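Local coordinates for putative sugar binding protein (Salmonella enterica subsp. enterica serovar Typhimurium, PDB 3KNZ) that probably binds sugar phosphates or related carbohydrate derivatives through a pair of SIS-type domains, its precise activity being unproven, at residues R74-P79 with L174-Q179; A204-S209 with Y329-Q334; D225-G230 with A271-I276. One frame throughout, in Å; residues are numbered along the deposited sequence.

Interaction 1 (R74-P79 with L174-Q179); sequences RWCALP and LAVAGQ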
# COMPACT_ATOMS: atom_id res chain seq x y z
N ARG A 74 8.41 -18.51 -0.09
CA ARG A 74 9.29 -19.59 -0.50
C ARG A 74 9.27 -20.77 0.45
O ARG A 74 8.99 -21.90 0.05
CB ARG A 74 10.72 -19.05 -0.64
CG ARG A 74 11.71 -20.02 -1.26
CD ARG A 74 13.06 -19.35 -1.37
NE ARG A 74 12.96 -18.13 -2.16
CZ ARG A 74 13.80 -17.10 -2.07
NH1 ARG A 74 14.80 -17.12 -1.20
NH2 ARG A 74 13.61 -16.03 -2.83
N TRP A 75 9.52 -20.50 1.73
CA TRP A 75 9.64 -21.57 2.72
C TRP A 75 8.33 -22.10 3.28
O TRP A 75 8.30 -23.21 3.81
CB TRP A 75 10.61 -21.15 3.81
CG TRP A 75 12.00 -21.03 3.27
CD1 TRP A 75 12.74 -19.90 3.11
CD2 TRP A 75 12.80 -22.10 2.74
NE1 TRP A 75 13.96 -20.20 2.55
CE2 TRP A 75 14.02 -21.54 2.32
CE3 TRP A 75 12.61 -23.49 2.61
CZ2 TRP A 75 15.04 -22.31 1.77
CZ3 TRP A 75 13.63 -24.24 2.07
CH2 TRP A 75 14.82 -23.66 1.65
N CYS A 76 7.26 -21.33 3.17
CA CYS A 76 5.94 -21.81 3.59
C CYS A 76 5.30 -22.54 2.41
O CYS A 76 4.43 -23.38 2.59
CB CYS A 76 5.04 -20.67 4.04
SG CYS A 76 5.60 -19.86 5.56
N ALA A 77 5.75 -22.20 1.20
CA ALA A 77 5.23 -22.81 -0.02
C ALA A 77 3.76 -22.46 -0.20
O ALA A 77 2.99 -23.22 -0.77
CB ALA A 77 5.43 -24.31 0.01
N LEU A 78 3.38 -21.29 0.29
CA LEU A 78 2.01 -20.80 0.21
C LEU A 78 2.02 -19.34 -0.18
O LEU A 78 3.04 -18.65 -0.02
CB LEU A 78 1.30 -20.92 1.57
CG LEU A 78 0.95 -22.31 2.09
CD1 LEU A 78 0.42 -22.22 3.51
CD2 LEU A 78 -0.06 -22.97 1.17
N PRO A 79 0.90 -18.85 -0.73
CA PRO A 79 0.84 -17.43 -1.02
C PRO A 79 0.92 -16.65 0.29
O PRO A 79 0.44 -17.13 1.31
CB PRO A 79 -0.55 -17.26 -1.64
CG PRO A 79 -0.90 -18.58 -2.19
CD PRO A 79 -0.25 -19.59 -1.28
N LEU A 174 10.64 -21.03 8.48
CA LEU A 174 11.54 -22.18 8.62
C LEU A 174 10.88 -23.30 9.41
O LEU A 174 11.14 -24.48 9.15
CB LEU A 174 12.87 -21.76 9.27
CG LEU A 174 13.97 -21.31 8.30
CD1 LEU A 174 13.41 -20.62 7.07
CD2 LEU A 174 15.01 -20.44 9.01
N ALA A 175 10.02 -22.93 10.36
CA ALA A 175 9.29 -23.91 11.15
C ALA A 175 8.28 -24.63 10.25
O ALA A 175 8.13 -25.85 10.33
CB ALA A 175 8.59 -23.24 12.32
N VAL A 176 7.60 -23.88 9.38
CA VAL A 176 6.63 -24.47 8.46
C VAL A 176 7.33 -25.40 7.47
O VAL A 176 6.84 -26.50 7.19
CB VAL A 176 5.81 -23.39 7.70
CG1 VAL A 176 5.00 -24.02 6.56
CG2 VAL A 176 4.90 -22.63 8.67
N ALA A 177 8.48 -24.96 6.95
CA ALA A 177 9.25 -25.78 6.01
C ALA A 177 9.73 -27.07 6.69
O ALA A 177 9.77 -28.14 6.07
CB ALA A 177 10.43 -24.99 5.42
N GLY A 178 10.08 -26.97 7.97
CA GLY A 178 10.52 -28.14 8.72
C GLY A 178 9.41 -29.16 8.90
O GLY A 178 9.59 -30.33 8.57
N GLN A 179 8.28 -28.72 9.44
CA GLN A 179 7.12 -29.60 9.64
C GLN A 179 6.73 -30.33 8.37
O GLN A 179 6.42 -31.52 8.40
CB GLN A 179 5.91 -28.81 10.14
CG GLN A 179 5.83 -28.65 11.64
CD GLN A 179 5.36 -29.91 12.34
OE1 GLN A 179 4.68 -30.75 11.74
NE2 GLN A 179 5.69 -30.04 13.62
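W75 carries most of this contact, its indole standing between the end of helix 59-76 and the last turns of helix 161-179. The CH-pi part comes from L174: its CD1 sits over one face of the indole, 4.3 Å from the centroid of the five-membered ring and 23° off the ring normal. The opposite face carries the CD of R74, near the rim, so the two aliphatic groups hold the indole from either side. The torsion of W75, CG beside the backbone N and anti to the carbonyl carbon (chi1 -67°), sends the ring out to meet L174. Apolar packing supplies the rest. The CB of A177 lies 3.9 Å from W75 CE3, in an oblique approach to the ring. C76, the residue after W75, meets V176 twice: V176 CG1 reaches C76 CA at 3.8 Å, and V176 CB lies 4.1 Å from C76 SG. The polar element is a backbone one. W75 O passes 3.2 Å from A177 CB and takes its hydrogen bond from the guanidinium of R182, just beyond helix 161-179. L183 and L191 also pack on W75, while R74 bridges to D323 and to E91 of the second subunit. Just after this contact A77 takes positive phi, ending helix 59-76, and the chain runs on toward strand 80-83; P79, just before it, is joined by backbone hydrogen bonding to I53 of strand 52-56. That strand-helix-strand unit is the beta-alpha-beta crossover of the SIS domain, and helix 161-179 packs against the C-terminal end of its helix.

Interaction 2 (A204-S209 with Y329-Q334); sequences ALVTAS and YIIPLQ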
# COMPACT_ATOMS: atom_id res chain seq x y z
N ALA A 204 30.11 -3.74 12.52
CA ALA A 204 31.00 -2.97 11.66
C ALA A 204 30.18 -1.97 10.85
O ALA A 204 30.62 -0.84 10.63
CB ALA A 204 31.81 -3.88 10.75
N LEU A 205 29.00 -2.39 10.42
CA LEU A 205 28.10 -1.52 9.64
C LEU A 205 27.57 -0.36 10.48
O LEU A 205 27.38 0.75 9.97
CB LEU A 205 26.94 -2.33 9.05
CG LEU A 205 25.87 -1.58 8.25
CD1 LEU A 205 26.47 -0.76 7.12
CD2 LEU A 205 24.85 -2.57 7.72
N VAL A 206 27.33 -0.60 11.77
CA VAL A 206 26.87 0.45 12.67
C VAL A 206 27.94 1.54 12.81
O VAL A 206 27.64 2.73 12.79
CB VAL A 206 26.51 -0.12 14.07
CG1 VAL A 206 26.24 1.01 15.06
CG2 VAL A 206 25.31 -1.06 13.98
N THR A 207 29.20 1.12 12.93
CA THR A 207 30.32 2.05 13.05
C THR A 207 30.52 2.85 11.77
O THR A 207 30.82 4.04 11.80
CB THR A 207 31.64 1.32 13.40
OG1 THR A 207 31.48 0.61 14.64
CG2 THR A 207 32.80 2.31 13.54
N ALA A 208 30.34 2.18 10.63
CA ALA A 208 30.52 2.82 9.33
C ALA A 208 29.37 3.77 9.04
O ALA A 208 29.56 4.84 8.48
CB ALA A 208 30.63 1.76 8.24
N SER A 209 28.16 3.37 9.44
CA SER A 209 26.97 4.20 9.25
C SER A 209 27.04 5.48 10.07
O SER A 209 26.65 6.55 9.60
CB SER A 209 25.72 3.41 9.62
OG SER A 209 25.49 2.35 8.70
N TYR A 329 20.78 -3.13 5.23
CA TYR A 329 20.43 -1.86 4.58
C TYR A 329 19.52 -0.90 5.37
O TYR A 329 19.44 0.28 5.03
CB TYR A 329 19.88 -2.12 3.17
CG TYR A 329 20.97 -2.54 2.20
CD1 TYR A 329 21.76 -1.60 1.55
CD2 TYR A 329 21.22 -3.89 1.95
CE1 TYR A 329 22.76 -1.98 0.68
CE2 TYR A 329 22.22 -4.27 1.06
CZ TYR A 329 22.99 -3.31 0.43
OH TYR A 329 24.00 -3.66 -0.44
N ILE A 330 18.84 -1.37 6.41
CA ILE A 330 17.99 -0.48 7.22
C ILE A 330 18.82 0.29 8.26
O ILE A 330 18.40 1.34 8.75
CB ILE A 330 16.88 -1.26 7.96
CG1 ILE A 330 15.95 -0.31 8.73
CG2 ILE A 330 17.49 -2.26 8.92
CD1 ILE A 330 15.32 0.81 7.89
N ILE A 331 20.01 -0.24 8.57
CA ILE A 331 20.90 0.34 9.58
C ILE A 331 21.36 1.77 9.29
O ILE A 331 21.28 2.62 10.18
CB ILE A 331 22.11 -0.61 9.86
CG1 ILE A 331 21.60 -1.84 10.64
CG2 ILE A 331 23.19 0.11 10.65
CD1 ILE A 331 22.60 -2.94 10.84
N PRO A 332 21.83 2.04 8.06
CA PRO A 332 22.23 3.41 7.72
C PRO A 332 21.07 4.39 7.89
O PRO A 332 21.26 5.49 8.42
CB PRO A 332 22.62 3.31 6.25
CG PRO A 332 22.97 1.87 6.04
CD PRO A 332 22.09 1.10 6.96
N LEU A 333 19.88 3.98 7.46
CA LEU A 333 18.69 4.82 7.59
C LEU A 333 18.35 5.04 9.08
O LEU A 333 17.95 6.12 9.48
CB LEU A 333 17.51 4.21 6.83
CG LEU A 333 17.78 3.89 5.35
CD1 LEU A 333 16.51 3.37 4.65
CD2 LEU A 333 18.32 5.10 4.62
N GLN A 334 18.53 4.01 9.90
CA GLN A 334 18.27 4.12 11.34
C GLN A 334 19.30 5.03 12.01
O GLN A 334 18.99 5.73 12.99
CB GLN A 334 18.25 2.74 12.00
CG GLN A 334 17.00 1.93 11.65
CD GLN A 334 17.05 0.49 12.13
OE1 GLN A 334 18.11 -0.12 12.19
NE2 GLN A 334 15.89 -0.06 12.44
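I331 inserts between L205, V206 and S209 where helix 185-215, which leads from the SIS domain into the second, probably also SIS-type half, packs beside the C-terminal helix 326-339. Their local axes run in roughly the same direction, crossing at -36° with 9.2 Å between them. The tight part centres on the two branches of I331. Its CD1 meets L205 CD2 at 3.9 Å, the two side chains slanting past each other. Its CG2, anti to the backbone N, points between the neighbouring helix residues and touches L205 CG at 4.0 Å and S209 OG at 3.8 Å. V206 comes in from the flank at about a right angle, its CG2 4.1 Å from I331 CG2. P332 adds its ring: S209 OG lies over it, 3.7 Å from P332 CG, and CA to CA these two residues are the nearest pair, 5.0 Å apart. A break in the helical bonding at 331 and 332 kinks helix 326-339 here; P332 has no N-H to give. The other side of helix 185-215 is looser, with A204 and T207 turned to solvent. M20 and H163 extend the buried side around I331. The hydroxyl of S209 gives its hydrogen bond inside its own helix: OG reaches L205 O at 2.8 Å from one face of the carbonyl plane, 36° out of it, while S209 N reaches the same oxygen from the other.

Interaction 3 (D225-G230 with A271-I276); sequences DIRLTG and AQSALI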
# COMPACT_ATOMS: atom_id res chain seq x y z
N ASP A 225 12.98 18.15 2.00
CA ASP A 225 12.39 16.85 2.20
C ASP A 225 13.31 15.78 1.62
O ASP A 225 14.08 16.04 0.69
CB ASP A 225 11.01 16.77 1.55
CG ASP A 225 11.07 16.85 0.04
OD1 ASP A 225 12.02 17.43 -0.51
OD2 ASP A 225 10.15 16.33 -0.61
N ILE A 226 13.21 14.59 2.17
CA ILE A 226 14.08 13.50 1.79
C ILE A 226 13.27 12.40 1.15
O ILE A 226 12.19 12.06 1.62
CB ILE A 226 14.80 12.96 3.04
CG1 ILE A 226 15.60 14.09 3.70
CG2 ILE A 226 15.67 11.76 2.67
CD1 ILE A 226 16.16 13.76 5.09
N ARG A 227 13.80 11.84 0.07
CA ARG A 227 13.14 10.76 -0.63
C ARG A 227 14.12 9.58 -0.66
O ARG A 227 15.30 9.74 -0.97
CB ARG A 227 12.80 11.19 -2.05
CG ARG A 227 12.08 12.54 -2.14
CD ARG A 227 10.65 12.48 -1.65
NE ARG A 227 10.03 13.80 -1.66
CZ ARG A 227 8.72 14.03 -1.50
NH1 ARG A 227 7.87 13.04 -1.33
NH2 ARG A 227 8.26 15.28 -1.53
N LEU A 228 13.62 8.40 -0.31
CA LEU A 228 14.43 7.19 -0.30
C LEU A 228 13.94 6.27 -1.38
O LEU A 228 12.74 6.13 -1.56
CB LEU A 228 14.28 6.46 1.04
CG LEU A 228 14.37 7.32 2.29
CD1 LEU A 228 14.36 6.41 3.52
CD2 LEU A 228 15.61 8.18 2.25
N THR A 229 14.85 5.63 -2.11
CA THR A 229 14.43 4.68 -3.13
C THR A 229 15.31 3.45 -3.09
O THR A 229 16.39 3.45 -2.50
CB THR A 229 14.50 5.28 -4.56
OG1 THR A 229 13.84 4.40 -5.48
CG2 THR A 229 15.95 5.47 -4.99
N GLY A 230 14.83 2.38 -3.71
CA GLY A 230 15.58 1.14 -3.77
C GLY A 230 14.85 0.12 -4.60
O GLY A 230 13.69 0.33 -4.96
N ALA A 271 14.11 19.94 -7.25
CA ALA A 271 15.44 20.49 -6.96
C ALA A 271 15.75 20.62 -5.47
O ALA A 271 16.91 20.51 -5.08
CB ALA A 271 15.60 21.84 -7.65
N GLN A 272 14.73 20.85 -4.65
CA GLN A 272 14.93 21.04 -3.20
C GLN A 272 14.98 19.70 -2.44
O GLN A 272 15.23 19.68 -1.23
CB GLN A 272 13.78 21.87 -2.60
CG GLN A 272 13.22 22.98 -3.49
CD GLN A 272 14.26 23.96 -3.98
OE1 GLN A 272 15.19 24.32 -3.26
NE2 GLN A 272 14.08 24.42 -5.22
N SER A 273 14.74 18.60 -3.14
CA SER A 273 14.73 17.28 -2.51
C SER A 273 16.10 16.63 -2.42
O SER A 273 16.98 16.90 -3.23
CB SER A 273 13.84 16.33 -3.31
OG SER A 273 12.52 16.81 -3.39
N ALA A 274 16.24 15.75 -1.43
CA ALA A 274 17.45 14.96 -1.24
C ALA A 274 17.08 13.52 -1.51
O ALA A 274 16.01 13.06 -1.10
CB ALA A 274 18.00 15.11 0.17
N LEU A 275 17.93 12.81 -2.23
CA LEU A 275 17.68 11.43 -2.54
C LEU A 275 18.69 10.54 -1.83
O LEU A 275 19.89 10.83 -1.83
CB LEU A 275 17.78 11.19 -4.06
CG LEU A 275 17.43 9.78 -4.55
CD1 LEU A 275 15.98 9.45 -4.24
CD2 LEU A 275 17.70 9.65 -6.04
N ILE A 276 18.18 9.49 -1.19
CA ILE A 276 19.02 8.47 -0.61
C ILE A 276 18.60 7.26 -1.39
O ILE A 276 17.42 6.92 -1.46
CB ILE A 276 18.81 8.27 0.90
CG1 ILE A 276 19.21 9.55 1.66
CG2 ILE A 276 19.64 7.10 1.38
CD1 ILE A 276 18.99 9.48 3.16
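R227 and T229 on one strand alternate bonds with A274 and I276 on the other, the regular pattern of neighbouring parallel strands inside a five-stranded parallel sheet, Rossmann-like and probably the second SIS fold of the chain; 273-278 is its middle strand. Four backbone bonds open the first shell. A274 N gives to D225 O at 3.0 Å and A274 O takes R227 N at 2.8 Å; two residues on, I276 N gives to R227 O and I276 O takes T229 N, both bonds 2.9 Å long. At the start of the pair, D225 holds its CG between the backbone N and the carbonyl carbon (chi1 67°), which brings its carboxylate to S273, whose OG donates a hydrogen bond to D225 OD1 at 3.0 Å. Apolar side chains complete the shell. On the face of I226 and L228, L228 runs beside I276, pointing the same way, with CD2 3.5 Å from I276 CB, while I226 CG2 meets I276 CD1 at 4.1 Å. On the other face, L275 CD1 swings over to R227 O and the methyl of T229. Further out, helices 235-249 and 326-339 cover the face of I226, L228 and I276, and strand 253-257 bonds to the far edge of strand 225-230. An imidazole, probably from the crystallisation liquor, lies beside R227. The hydroxyl that holds D225 is itself positioned from behind: S273 OG accepts a hydrogen bond from N270 N.

Followed from the N terminus, the chain first closes a loop at interaction 1, which brings helix 161-179 back onto helix 59-76 within the first SIS half. Helix 185-215 follows and opens interaction 2, so the two contacts lie in series, their centres 30 Å apart on opposite sides of the chain's centre. Interaction 2 closes only at the C-terminal helix 326-339, and the second sheet, with interaction 3, is nested inside that long loop. The two also touch: L333 of interaction 2 packs CD1 on L228 CD1 at 3.9 Å and reaches I276 too. Helix 326-339 thus ties the second sheet to helix 185-215, which leads back to interaction 1.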